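Local coordinates for protein DNA polymerase sliding clamp 2 (Thermococcus kodakarensis, PDB 3LX2) that probably encircles DNA as a ring-shaped homotrimer and tethers the polymerase and other DNA-processing proteins to it during fast replication, at residues 129-137 / 185-196; 141-149 / 202-210. One frame throughout, in Å; residues are numbered along the deposited sequence.

Interaction 1. Residues 129-137 / 185-196; sequences PWTVKAVVL and GLLDLEHKMTKA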
ATOM      1  N   PRO A 129     -27.949 -30.333  13.814  1.00 76.24           N
ATOM      2  CA  PRO A 129     -29.209 -29.695  14.137  1.00 74.83           C
ATOM      3  C   PRO A 129     -29.096 -28.184  14.124  1.00 73.38           C
ATOM      4  O   PRO A 129     -29.147 -27.557  15.178  1.00 74.42           O
ATOM      5  CB  PRO A 129     -29.491 -30.194  15.565  1.00 74.74           C
ATOM      6  CG  PRO A 129     -28.172 -30.502  16.128  1.00 75.47           C
ATOM      7  CD  PRO A 129     -27.407 -31.077  14.970  1.00 76.22           C
ATOM      8  N   TRP A 130     -28.950 -27.596  12.949  1.00 71.05           N
ATOM      9  CA  TRP A 130     -28.891 -26.147  12.857  1.00 69.02           C
ATOM     10  C   TRP A 130     -30.272 -25.585  13.071  1.00 67.52           C
ATOM     11  O   TRP A 130     -31.221 -25.995  12.426  1.00 68.23           O
ATOM     12  CB  TRP A 130     -28.353 -25.672  11.499  1.00 68.99           C
ATOM     13  CG  TRP A 130     -26.883 -25.910  11.263  1.00 68.59           C
ATOM     14  CD1 TRP A 130     -25.828 -25.502  12.049  1.00 68.17           C
ATOM     15  CD2 TRP A 130     -26.307 -26.599  10.157  1.00 68.24           C
ATOM     16  NE1 TRP A 130     -24.633 -25.906  11.495  1.00 66.36           N
ATOM     17  CE2 TRP A 130     -24.899 -26.586  10.337  1.00 67.76           C
ATOM     18  CE3 TRP A 130     -26.838 -27.226   9.029  1.00 68.46           C
ATOM     19  CZ2 TRP A 130     -24.026 -27.172   9.428  1.00 68.22           C
ATOM     20  CZ3 TRP A 130     -25.966 -27.803   8.120  1.00 69.45           C
ATOM     21  CH2 TRP A 130     -24.575 -27.771   8.327  1.00 69.11           C
ATOM     22  N   THR A 131     -30.389 -24.637  13.980  1.00 65.78           N
ATOM     23  CA  THR A 131     -31.665 -23.969  14.197  1.00 63.70           C
ATOM     24  C   THR A 131     -31.766 -22.659  13.424  1.00 62.27           C
ATOM     25  O   THR A 131     -32.851 -22.290  12.991  1.00 63.27           O
ATOM     26  CB  THR A 131     -32.024 -23.838  15.732  1.00 64.00           C
ATOM     27  OG1 THR A 131     -31.015 -23.107  16.450  1.00 62.65           O
ATOM     28  CG2 THR A 131     -32.138 -25.252  16.356  1.00 64.27           C
ATOM     29  N   VAL A 132     -30.656 -21.958  13.206  1.00 59.90           N
ATOM     30  CA  VAL A 132     -30.713 -20.725  12.404  1.00 57.67           C
ATOM     31  C   VAL A 132     -30.193 -20.947  10.994  1.00 56.25           C
ATOM     32  O   VAL A 132     -29.347 -21.812  10.780  1.00 57.50           O
ATOM     33  CB  VAL A 132     -29.895 -19.576  13.051  1.00 57.63           C
ATOM     34  CG1 VAL A 132     -29.981 -18.305  12.222  1.00 55.31           C
ATOM     35  CG2 VAL A 132     -30.384 -19.299  14.454  1.00 58.05           C
ATOM     36  N   LYS A 133     -30.672 -20.161  10.042  1.00 53.90           N
ATOM     37  CA  LYS A 133     -30.060 -20.094   8.727  1.00 52.57           C
ATOM     38  C   LYS A 133     -30.293 -18.712   8.175  1.00 51.31           C
ATOM     39  O   LYS A 133     -31.422 -18.218   8.225  1.00 51.94           O
ATOM     40  CB  LYS A 133     -30.609 -21.126   7.735  1.00 52.94           C
ATOM     41  CG  LYS A 133     -30.371 -20.659   6.288  1.00 55.12           C
ATOM     42  CD  LYS A 133     -30.879 -21.579   5.193  1.00 62.47           C
ATOM     43  CE  LYS A 133     -30.050 -21.396   3.892  1.00 66.34           C
ATOM     44  NZ  LYS A 133     -30.737 -21.954   2.674  1.00 69.72           N
ATOM     45  N   ALA A 134     -29.249 -18.103   7.605  1.00 49.04           N
ATOM     46  CA  ALA A 134     -29.381 -16.769   7.087  1.00 47.05           C
ATOM     47  C   ALA A 134     -28.607 -16.644   5.815  1.00 46.34           C
ATOM     48  O   ALA A 134     -27.787 -17.490   5.540  1.00 47.15           O
ATOM     49  CB  ALA A 134     -28.913 -15.773   8.093  1.00 46.50           C
ATOM     50  N   VAL A 135     -28.897 -15.620   5.022  1.00 45.53           N
ATOM     51  CA  VAL A 135     -28.059 -15.268   3.882  1.00 45.43           C
ATOM     52  C   VAL A 135     -27.709 -13.821   4.124  1.00 46.63           C
ATOM     53  O   VAL A 135     -28.594 -12.987   4.346  1.00 47.29           O
ATOM     54  CB  VAL A 135     -28.773 -15.369   2.486  1.00 45.20           C
ATOM     55  CG1 VAL A 135     -27.749 -15.255   1.355  1.00 43.62           C
ATOM     56  CG2 VAL A 135     -29.553 -16.682   2.341  1.00 41.91           C
ATOM     57  N   VAL A 136     -26.423 -13.510   4.071  1.00 46.61           N
ATOM     58  CA  VAL A 136     -25.980 -12.190   4.417  1.00 47.54           C
ATOM     59  C   VAL A 136     -25.007 -11.836   3.363  1.00 47.34           C
ATOM     60  O   VAL A 136     -24.541 -12.734   2.657  1.00 49.37           O
ATOM     61  CB  VAL A 136     -25.212 -12.195   5.749  1.00 47.57           C
ATOM     62  CG1 VAL A 136     -26.056 -12.716   6.849  1.00 45.28           C
ATOM     63  CG2 VAL A 136     -23.953 -13.075   5.595  1.00 50.82           C
ATOM     64  N   LEU A 137     -24.682 -10.558   3.269  1.00 46.60           N
ATOM     65  CA  LEU A 137     -23.661 -10.074   2.353  1.00 47.40           C
ATOM     66  C   LEU A 137     -22.301 -10.154   3.018  1.00 47.67           C
ATOM     67  O   LEU A 137     -22.177  -9.882   4.216  1.00 48.43           O
ATOM     68  CB  LEU A 137     -23.939  -8.627   1.962  1.00 48.08           C
ATOM     69  CG  LEU A 137     -25.033  -8.220   0.950  1.00 50.67           C
ATOM     70  CD1 LEU A 137     -24.986  -6.745   0.783  1.00 51.44           C
ATOM     71  CD2 LEU A 137     -24.790  -8.897  -0.425  1.00 52.90           C
ATOM     72  N   GLY A 185     -27.511  -5.844   3.843  1.00 53.34           N
ATOM     73  CA  GLY A 185     -26.669  -6.996   4.201  1.00 53.30           C
ATOM     74  C   GLY A 185     -27.391  -8.278   4.591  1.00 53.47           C
ATOM     75  O   GLY A 185     -26.790  -9.357   4.548  1.00 53.76           O
ATOM     76  N   LEU A 186     -28.657  -8.189   4.998  1.00 53.30           N
ATOM     77  CA  LEU A 186     -29.398  -9.414   5.310  1.00 53.52           C
ATOM     78  C   LEU A 186     -30.326  -9.731   4.127  1.00 54.55           C
ATOM     79  O   LEU A 186     -31.111  -8.888   3.705  1.00 54.10           O
ATOM     80  CB  LEU A 186     -30.177  -9.259   6.604  1.00 52.05           C
ATOM     81  CG  LEU A 186     -30.800 -10.507   7.247  1.00 50.73           C
ATOM     82  CD1 LEU A 186     -29.782 -11.535   7.707  1.00 45.71           C
ATOM     83  CD2 LEU A 186     -31.683 -10.125   8.425  1.00 48.22           C
ATOM     84  N   LEU A 187     -30.202 -10.905   3.533  1.00 55.65           N
ATOM     85  CA  LEU A 187     -31.120 -11.194   2.426  1.00 56.69           C
ATOM     86  C   LEU A 187     -32.245 -12.117   2.889  1.00 57.58           C
ATOM     87  O   LEU A 187     -33.334 -12.104   2.311  1.00 57.38           O
ATOM     88  CB  LEU A 187     -30.419 -11.786   1.229  1.00 56.01           C
ATOM     89  CG  LEU A 187     -29.317 -11.035   0.491  1.00 57.05           C
ATOM     90  CD1 LEU A 187     -28.874 -11.884  -0.697  1.00 56.25           C
ATOM     91  CD2 LEU A 187     -29.782  -9.673   0.001  1.00 57.42           C
ATOM     92  N   ASP A 188     -31.997 -12.870   3.959  1.00 58.55           N
ATOM     93  CA  ASP A 188     -32.908 -13.934   4.336  1.00 60.31           C
ATOM     94  C   ASP A 188     -32.602 -14.438   5.730  1.00 60.98           C
ATOM     95  O   ASP A 188     -31.443 -14.529   6.115  1.00 60.10           O
ATOM     96  CB  ASP A 188     -32.802 -15.087   3.320  1.00 60.92           C
ATOM     97  CG  ASP A 188     -33.671 -16.281   3.696  1.00 62.86           C
ATOM     98  OD1 ASP A 188     -34.845 -16.079   4.076  1.00 64.33           O
ATOM     99  OD2 ASP A 188     -33.173 -17.429   3.630  1.00 64.76           O
ATOM    100  N   LEU A 189     -33.641 -14.787   6.476  1.00 62.48           N
ATOM    101  CA  LEU A 189     -33.447 -15.212   7.844  1.00 64.73           C
ATOM    102  C   LEU A 189     -34.520 -16.158   8.351  1.00 66.62           C
ATOM    103  O   LEU A 189     -35.690 -15.802   8.470  1.00 67.77           O
ATOM    104  CB  LEU A 189     -33.305 -14.002   8.767  1.00 64.31           C
ATOM    105  CG  LEU A 189     -33.252 -14.327  10.250  1.00 63.98           C
ATOM    106  CD1 LEU A 189     -32.023 -15.192  10.564  1.00 62.64           C
ATOM    107  CD2 LEU A 189     -33.247 -13.023  11.005  1.00 64.92           C
ATOM    108  N   GLU A 190     -34.108 -17.361   8.685  1.00 68.45           N
ATOM    109  CA  GLU A 190     -35.047 -18.373   9.047  1.00 71.40           C
ATOM    110  C   GLU A 190     -34.581 -18.952  10.381  1.00 73.05           C
ATOM    111  O   GLU A 190     -33.426 -19.339  10.519  1.00 72.80           O
ATOM    112  CB  GLU A 190     -35.122 -19.428   7.936  1.00 71.29           C
ATOM    113  CG  GLU A 190     -36.491 -20.039   7.716  1.00 74.19           C
ATOM    114  CD  GLU A 190     -37.591 -18.990   7.439  1.00 76.65           C
ATOM    115  OE1 GLU A 190     -37.518 -18.277   6.411  1.00 75.40           O
ATOM    116  OE2 GLU A 190     -38.534 -18.886   8.260  1.00 76.81           O
ATOM    117  N   HIS A 191     -35.471 -18.916  11.373  1.00 75.50           N
ATOM    118  CA  HIS A 191     -35.254 -19.513  12.681  1.00 77.68           C
ATOM    119  C   HIS A 191     -36.237 -20.658  12.852  1.00 79.26           C
ATOM    120  O   HIS A 191     -37.450 -20.460  12.710  1.00 79.65           O
ATOM    121  CB  HIS A 191     -35.508 -18.496  13.798  1.00 77.71           C
ATOM    122  CG  HIS A 191     -34.703 -18.745  15.042  1.00 78.99           C
ATOM    123  ND1 HIS A 191     -34.542 -20.002  15.597  1.00 80.62           N
ATOM    124  CD2 HIS A 191     -34.013 -17.894  15.837  1.00 78.77           C
ATOM    125  CE1 HIS A 191     -33.778 -19.912  16.673  1.00 79.82           C
ATOM    126  NE2 HIS A 191     -33.451 -18.642  16.844  1.00 79.49           N
ATOM    127  N   LYS A 192     -35.711 -21.852  13.128  1.00 81.21           N
ATOM    128  CA  LYS A 192     -36.527 -23.004  13.544  1.00 82.88           C
ATOM    129  C   LYS A 192     -36.582 -23.080  15.065  1.00 84.19           C
ATOM    130  O   LYS A 192     -36.229 -24.101  15.666  1.00 84.38           O
ATOM    131  CB  LYS A 192     -35.998 -24.317  12.955  1.00 82.63           C
ATOM    132  CG  LYS A 192     -36.967 -25.038  12.017  1.00 82.60           C
ATOM    133  CD  LYS A 192     -36.407 -26.381  11.589  1.00 80.72           C
ATOM    134  CE  LYS A 192     -35.295 -26.205  10.568  1.00 80.77           C
ATOM    135  NZ  LYS A 192     -34.506 -27.469  10.443  1.00 80.10           N
ATOM    136  N   MET A 193     -37.020 -21.971  15.662  1.00 85.80           N
ATOM    137  CA  MET A 193     -37.224 -21.807  17.103  1.00 87.49           C
ATOM    138  C   MET A 193     -37.143 -20.313  17.410  1.00 87.53           C
ATOM    139  O   MET A 193     -37.629 -19.488  16.622  1.00 87.81           O
ATOM    140  CB  MET A 193     -36.211 -22.599  17.941  1.00 88.08           C
ATOM    141  CG  MET A 193     -36.609 -22.812  19.400  1.00 91.19           C
ATOM    142  SD  MET A 193     -35.152 -23.331  20.357  1.00 99.16           S
ATOM    143  CE  MET A 193     -35.685 -23.035  22.066  1.00 97.75           C
ATOM    144  N   THR A 194     -36.501 -19.968  18.527  1.00 87.58           N
ATOM    145  CA  THR A 194     -36.589 -18.621  19.068  1.00 87.55           C
ATOM    146  C   THR A 194     -35.373 -18.127  19.891  1.00 87.08           C
ATOM    147  O   THR A 194     -35.133 -16.920  19.958  1.00 87.33           O
ATOM    148  CB  THR A 194     -37.972 -18.428  19.791  1.00 88.16           C
ATOM    149  OG1 THR A 194     -38.770 -17.502  19.035  1.00 88.76           O
ATOM    150  CG2 THR A 194     -37.837 -17.954  21.270  1.00 88.58           C
ATOM    151  N   LYS A 195     -34.604 -19.029  20.500  1.00 86.03           N
ATOM    152  CA  LYS A 195     -33.382 -18.607  21.198  1.00 84.83           C
ATOM    153  C   LYS A 195     -32.200 -19.370  20.625  1.00 83.47           C
ATOM    154  O   LYS A 195     -32.212 -20.605  20.653  1.00 83.54           O
ATOM    155  CB  LYS A 195     -33.466 -18.861  22.716  1.00 85.39           C
ATOM    156  CG  LYS A 195     -34.848 -18.638  23.388  1.00 86.63           C
ATOM    157  CD  LYS A 195     -34.753 -18.517  24.911  1.00 87.70           C
ATOM    158  CE  LYS A 195     -34.332 -17.101  25.345  1.00 88.97           C
ATOM    159  NZ  LYS A 195     -34.037 -16.998  26.813  1.00 89.31           N
ATOM    160  N   ALA A 196     -31.184 -18.654  20.119  1.00 81.50           N
ATOM    161  CA  ALA A 196     -30.004 -19.313  19.484  1.00 79.33           C
ATOM    162  C   ALA A 196     -28.652 -18.585  19.648  1.00 77.30           C
ATOM    163  O   ALA A 196     -28.484 -17.477  19.154  1.00 76.71           O
ATOM    164  CB  ALA A 196     -30.284 -19.589  18.012  1.00 79.30           C
TER
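The imidazole of H191 is covered on one face by V132, whose CG2 lies 4.0 Å from the ring centroid and 13° off the ring normal, a CH-pi contact. On the opposite face lie M193 O and T194 N, both displaced toward the rim, and A196 N meets the ring edge in plane. With CG1 anti to the backbone N (chi1 -179°), V132 splits its methyls: CG2 touches the H191 ring and A196 CB, while CG1 meets L189 CD1 at 4.1 Å. A134 CB continues this row against L189 and L186.

The backbones run antiparallel (175°). K133 and E190 form a hydrogen-bonded pair with two N-O distances of 2.9 Å, K133 N to E190 O and E190 N to K133 O. Further on, V135 O accepts L187 N at 2.8 Å and, weakly, D188 N; with both residues facing V135, this is a classic beta bulge. Beyond it L137 N reaches G185 O at 2.7 Å.

Strand 186-191 is outermost within this chain in its antiparallel sheet. Strand 132-137 bonds on its other side to strand 217-222, V136 and L186 pack on L164 of strand 164-169, and L137 immediately precedes helix 138-151.

Interaction 2. Residues 141-149 / 202-210; sequences LKRAVKAAK and VAYLEDILR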
ATOM      1  N   LEU A 141     -20.905  -9.343   7.162  1.00 51.32           N
ATOM      2  CA  LEU A 141     -20.095 -10.198   8.023  1.00 50.52           C
ATOM      3  C   LEU A 141     -18.740  -9.592   8.267  1.00 50.08           C
ATOM      4  O   LEU A 141     -18.323  -9.504   9.401  1.00 49.83           O
ATOM      5  CB  LEU A 141     -19.893 -11.581   7.461  1.00 49.93           C
ATOM      6  CG  LEU A 141     -21.098 -12.497   7.588  1.00 53.80           C
ATOM      7  CD1 LEU A 141     -20.639 -13.944   7.515  1.00 55.64           C
ATOM      8  CD2 LEU A 141     -21.887 -12.247   8.878  1.00 52.34           C
ATOM      9  N   LYS A 142     -18.044  -9.174   7.221  1.00 49.86           N
ATOM     10  CA  LYS A 142     -16.660  -8.730   7.433  1.00 50.29           C
ATOM     11  C   LYS A 142     -16.670  -7.543   8.371  1.00 50.85           C
ATOM     12  O   LYS A 142     -15.706  -7.297   9.055  1.00 50.68           O
ATOM     13  CB  LYS A 142     -15.972  -8.334   6.143  1.00 49.67           C
ATOM     14  CG  LYS A 142     -15.518  -9.538   5.336  1.00 50.24           C
ATOM     15  CD  LYS A 142     -14.542  -9.157   4.239  1.00 49.91           C
ATOM     16  CE  LYS A 142     -15.216  -8.761   2.969  1.00 48.45           C
ATOM     17  NZ  LYS A 142     -14.232  -8.658   1.839  1.00 48.93           N
ATOM     18  N   ARG A 143     -17.785  -6.828   8.406  1.00 51.36           N
ATOM     19  CA  ARG A 143     -17.914  -5.700   9.287  1.00 51.80           C
ATOM     20  C   ARG A 143     -17.972  -6.303  10.670  1.00 51.08           C
ATOM     21  O   ARG A 143     -17.071  -6.104  11.476  1.00 52.19           O
ATOM     22  CB  ARG A 143     -19.193  -4.883   8.955  1.00 52.58           C
ATOM     23  CG  ARG A 143     -19.991  -4.255  10.168  1.00 54.11           C
ATOM     24  CD  ARG A 143     -19.256  -3.164  11.035  1.00 58.53           C
ATOM     25  NE  ARG A 143     -18.536  -2.122  10.262  1.00 64.86           N
ATOM     26  CZ  ARG A 143     -18.992  -0.897   9.966  1.00 67.58           C
ATOM     27  NH1 ARG A 143     -20.205  -0.470  10.353  1.00 69.30           N
ATOM     28  NH2 ARG A 143     -18.216  -0.080   9.269  1.00 69.55           N
ATOM     29  N   ALA A 144     -19.040  -7.043  10.929  1.00 49.66           N
ATOM     30  CA  ALA A 144     -19.269  -7.663  12.203  1.00 48.29           C
ATOM     31  C   ALA A 144     -17.968  -8.251  12.747  1.00 48.19           C
ATOM     32  O   ALA A 144     -17.494  -7.897  13.847  1.00 49.15           O
ATOM     33  CB  ALA A 144     -20.277  -8.727  12.057  1.00 47.87           C
ATOM     34  N   VAL A 145     -17.378  -9.139  11.968  1.00 46.42           N
ATOM     35  CA  VAL A 145     -16.247  -9.870  12.445  1.00 44.79           C
ATOM     36  C   VAL A 145     -15.155  -8.869  12.831  1.00 44.82           C
ATOM     37  O   VAL A 145     -14.602  -8.969  13.906  1.00 43.79           O
ATOM     38  CB  VAL A 145     -15.786 -10.890  11.419  1.00 43.47           C
ATOM     39  CG1 VAL A 145     -14.453 -11.415  11.776  1.00 43.24           C
ATOM     40  CG2 VAL A 145     -16.809 -12.006  11.328  1.00 43.85           C
ATOM     41  N   LYS A 146     -14.880  -7.894  11.972  1.00 44.54           N
ATOM     42  CA  LYS A 146     -13.769  -6.969  12.211  1.00 45.92           C
ATOM     43  C   LYS A 146     -14.018  -6.044  13.438  1.00 46.60           C
ATOM     44  O   LYS A 146     -13.092  -5.574  14.083  1.00 46.60           O
ATOM     45  CB  LYS A 146     -13.585  -6.135  10.986  1.00 45.81           C
ATOM     46  CG  LYS A 146     -12.184  -5.917  10.614  1.00 49.24           C
ATOM     47  CD  LYS A 146     -12.102  -5.414   9.185  1.00 54.79           C
ATOM     48  CE  LYS A 146     -12.096  -6.617   8.196  1.00 59.53           C
ATOM     49  NZ  LYS A 146     -11.561  -6.256   6.842  1.00 63.17           N
ATOM     50  N   ALA A 147     -15.287  -5.825  13.767  1.00 46.88           N
ATOM     51  CA  ALA A 147     -15.647  -5.066  14.933  1.00 47.07           C
ATOM     52  C   ALA A 147     -15.472  -5.938  16.189  1.00 46.80           C
ATOM     53  O   ALA A 147     -15.071  -5.455  17.251  1.00 45.75           O
ATOM     54  CB  ALA A 147     -17.070  -4.557  14.795  1.00 47.03           C
ATOM     55  N   ALA A 148     -15.764  -7.222  16.059  1.00 46.68           N
ATOM     56  CA  ALA A 148     -15.528  -8.132  17.178  1.00 47.55           C
ATOM     57  C   ALA A 148     -14.029  -8.103  17.526  1.00 47.65           C
ATOM     58  O   ALA A 148     -13.677  -7.743  18.652  1.00 46.96           O
ATOM     59  CB  ALA A 148     -16.017  -9.548  16.879  1.00 46.70           C
ATOM     60  N   LYS A 149     -13.167  -8.391  16.541  1.00 46.91           N
ATOM     61  CA  LYS A 149     -11.732  -8.477  16.775  1.00 47.61           C
ATOM     62  C   LYS A 149     -11.191  -7.388  17.692  1.00 48.16           C
ATOM     63  O   LYS A 149     -10.273  -7.646  18.463  1.00 50.02           O
ATOM     64  CB  LYS A 149     -10.908  -8.496  15.464  1.00 47.81           C
ATOM     65  CG  LYS A 149      -9.384  -8.427  15.687  1.00 47.03           C
ATOM     66  CD  LYS A 149      -8.539  -9.342  14.789  1.00 47.91           C
ATOM     67  CE  LYS A 149      -8.348  -8.709  13.389  1.00 49.12           C
ATOM     68  NZ  LYS A 149      -6.967  -8.872  12.921  1.00 45.85           N
ATOM     69  N   VAL A 202     -12.932 -15.344  16.229  1.00 43.73           N
ATOM     70  CA  VAL A 202     -12.784 -14.263  15.274  1.00 43.07           C
ATOM     71  C   VAL A 202     -11.731 -14.491  14.180  1.00 43.25           C
ATOM     72  O   VAL A 202     -11.961 -14.188  12.969  1.00 42.30           O
ATOM     73  CB  VAL A 202     -12.520 -12.959  16.039  1.00 43.22           C
ATOM     74  CG1 VAL A 202     -11.981 -11.861  15.140  1.00 43.42           C
ATOM     75  CG2 VAL A 202     -13.817 -12.524  16.688  1.00 44.10           C
ATOM     76  N   ALA A 203     -10.586 -15.011  14.593  1.00 43.19           N
ATOM     77  CA  ALA A 203      -9.427 -15.100  13.720  1.00 43.26           C
ATOM     78  C   ALA A 203      -9.826 -16.005  12.604  1.00 43.25           C
ATOM     79  O   ALA A 203      -9.679 -15.684  11.424  1.00 44.30           O
ATOM     80  CB  ALA A 203      -8.257 -15.707  14.470  1.00 43.76           C
ATOM     81  N   TYR A 204     -10.346 -17.154  12.978  1.00 42.98           N
ATOM     82  CA  TYR A 204     -10.851 -18.112  12.001  1.00 43.87           C
ATOM     83  C   TYR A 204     -11.826 -17.514  10.918  1.00 43.31           C
ATOM     84  O   TYR A 204     -11.592 -17.679   9.714  1.00 42.07           O
ATOM     85  CB  TYR A 204     -11.384 -19.362  12.732  1.00 44.76           C
ATOM     86  CG  TYR A 204     -10.288 -20.135  13.514  1.00 49.50           C
ATOM     87  CD1 TYR A 204      -9.486 -21.087  12.873  1.00 52.72           C
ATOM     88  CD2 TYR A 204     -10.050 -19.905  14.879  1.00 52.86           C
ATOM     89  CE1 TYR A 204      -8.474 -21.793  13.568  1.00 55.85           C
ATOM     90  CE2 TYR A 204      -9.022 -20.603  15.591  1.00 53.58           C
ATOM     91  CZ  TYR A 204      -8.248 -21.546  14.926  1.00 57.74           C
ATOM     92  OH  TYR A 204      -7.245 -22.262  15.580  1.00 59.02           O
ATOM     93  N   LEU A 205     -12.846 -16.758  11.336  1.00 42.88           N
ATOM     94  CA  LEU A 205     -13.868 -16.236  10.420  1.00 42.81           C
ATOM     95  C   LEU A 205     -13.334 -15.185   9.445  1.00 44.22           C
ATOM     96  O   LEU A 205     -13.718 -15.120   8.244  1.00 44.61           O
ATOM     97  CB  LEU A 205     -15.061 -15.673  11.205  1.00 42.19           C
ATOM     98  CG  LEU A 205     -15.754 -16.535  12.299  1.00 41.52           C
ATOM     99  CD1 LEU A 205     -17.099 -16.012  12.591  1.00 38.02           C
ATOM    100  CD2 LEU A 205     -15.896 -18.004  11.959  1.00 41.68           C
ATOM    101  N   GLU A 206     -12.446 -14.352   9.968  1.00 45.45           N
ATOM    102  CA  GLU A 206     -11.857 -13.260   9.248  1.00 45.32           C
ATOM    103  C   GLU A 206     -10.983 -13.810   8.116  1.00 44.78           C
ATOM    104  O   GLU A 206     -10.884 -13.206   7.054  1.00 44.69           O
ATOM    105  CB  GLU A 206     -11.041 -12.411  10.230  1.00 45.57           C
ATOM    106  CG  GLU A 206      -9.881 -11.614   9.600  1.00 49.84           C
ATOM    107  CD  GLU A 206      -9.255 -10.594  10.568  1.00 55.27           C
ATOM    108  OE1 GLU A 206      -8.584 -11.034  11.562  1.00 54.00           O
ATOM    109  OE2 GLU A 206      -9.462  -9.364  10.303  1.00 56.13           O
ATOM    110  N   ASP A 207     -10.313 -14.919   8.371  1.00 44.22           N
ATOM    111  CA  ASP A 207      -9.513 -15.577   7.340  1.00 44.92           C
ATOM    112  C   ASP A 207     -10.375 -16.276   6.277  1.00 45.55           C
ATOM    113  O   ASP A 207      -9.996 -16.339   5.104  1.00 46.56           O
ATOM    114  CB  ASP A 207      -8.522 -16.576   7.952  1.00 43.95           C
ATOM    115  CG  ASP A 207      -7.245 -15.914   8.477  1.00 43.66           C
ATOM    116  OD1 ASP A 207      -6.931 -14.758   8.109  1.00 43.16           O
ATOM    117  OD2 ASP A 207      -6.517 -16.579   9.244  1.00 48.23           O
ATOM    118  N   ILE A 208     -11.543 -16.757   6.676  1.00 45.54           N
ATOM    119  CA  ILE A 208     -12.484 -17.369   5.751  1.00 46.09           C
ATOM    120  C   ILE A 208     -13.040 -16.310   4.783  1.00 46.92           C
ATOM    121  O   ILE A 208     -13.071 -16.557   3.600  1.00 47.97           O
ATOM    122  CB  ILE A 208     -13.640 -18.094   6.512  1.00 45.41           C
ATOM    123  CG1 ILE A 208     -13.102 -19.270   7.337  1.00 47.08           C
ATOM    124  CG2 ILE A 208     -14.807 -18.492   5.557  1.00 44.47           C
ATOM    125  CD1 ILE A 208     -14.153 -20.037   8.194  1.00 44.73           C
ATOM    126  N   LEU A 209     -13.466 -15.154   5.308  1.00 47.34           N
ATOM    127  CA  LEU A 209     -14.190 -14.077   4.587  1.00 47.16           C
ATOM    128  C   LEU A 209     -13.311 -13.102   3.807  1.00 47.62           C
ATOM    129  O   LEU A 209     -13.814 -12.275   3.069  1.00 47.16           O
ATOM    130  CB  LEU A 209     -15.046 -13.252   5.579  1.00 46.32           C
ATOM    131  CG  LEU A 209     -16.111 -13.987   6.449  1.00 47.21           C
ATOM    132  CD1 LEU A 209     -16.610 -13.161   7.683  1.00 38.95           C
ATOM    133  CD2 LEU A 209     -17.312 -14.565   5.614  1.00 43.36           C
ATOM    134  N   ARG A 210     -11.998 -13.173   3.960  1.00 48.52           N
ATOM    135  CA  ARG A 210     -11.144 -12.149   3.323  1.00 49.64           C
ATOM    136  C   ARG A 210     -11.092 -12.156   1.802  1.00 49.04           C
ATOM    137  O   ARG A 210     -11.066 -11.099   1.211  1.00 49.10           O
ATOM    138  CB  ARG A 210      -9.745 -12.157   3.895  1.00 50.41           C
ATOM    139  CG  ARG A 210      -8.860 -11.008   3.418  1.00 55.12           C
ATOM    140  CD  ARG A 210      -7.446 -11.096   4.084  1.00 59.43           C
ATOM    141  NE  ARG A 210      -7.471 -10.595   5.459  1.00 63.09           N
ATOM    142  CZ  ARG A 210      -7.311 -11.334   6.556  1.00 65.25           C
ATOM    143  NH1 ARG A 210      -7.108 -12.652   6.484  1.00 62.10           N
ATOM    144  NH2 ARG A 210      -7.337 -10.734   7.746  1.00 67.47           N
TER
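L141 opens the contact by laying its CB 3.7 Å from L209 CD1, the two leucine side chains crossing at about a right angle; its CD1 also meets L209 CD2. One residue on, K142 slides past L209 in the opposite direction, its methylenes against the backbone, with CD 3.4 Å from L209 O. A bend at chi3 lets the ammonium run on past L209 O to a hydrogen bond with L212 O, with a weaker, long ion pair to D214.

V145 is the central knob, set in a hole formed by V202, L205, E206 and L209. Its CG1 is anti to the backbone N (chi1 167°) and faces V202 and E206, with E206 CB at 3.9 Å, while CG2 reaches L209 CD1 at 3.8 Å and L205 CB. Next in the packing row, A148 CB rests on V202 CG2 at 3.7 Å.

K149 adds both packing and charge. Its CB meets V202 CG1 at 3.5 Å, and its bent side chain brings NZ to E206 OE1 at 3.0 Å in a salt bridge. E206 also pairs with R210 NH2, and R210 NH1 bonds D207 OD1 almost in the guanidinium plane (5° out). This network probably favours the charged carboxylates, and it ties K149 of one helix to the 206-210 end of the other segment.

The axes approach to 9.6 Å at a signed crossing angle of -147°, so the pair is roughly antiparallel. L205 also packs on I155 and F157, and L141 on F166, placing the helices against beta-sheet. Two helices side by side on a sheet are characteristic of a PCNA domain, where such helices line the central channel through which DNA passes.

Overall arrangement
Interactions 1 and 2 both belong to the C-terminal PCNA domain, their centres about 18 Å apart. Their segments alternate along the chain: 129-137, 141-149, 185-196, then 202-210. Strand 132-137 runs directly into helix 138-151, and strand 196-201 connects the end of segment 185-196 to helix 202-209, so each partner in the strand pair leads toward a helix of the helical pair. The two contacts touch where V136 CG2 packs 3.5 Å from L141 CG. Interaction 1 builds the edge of a sheet, whereas interaction 2 joins the helices; away from segment 202-210, R143 forms a salt bridge with D87 of the second subunit, linking this domain to ring assembly.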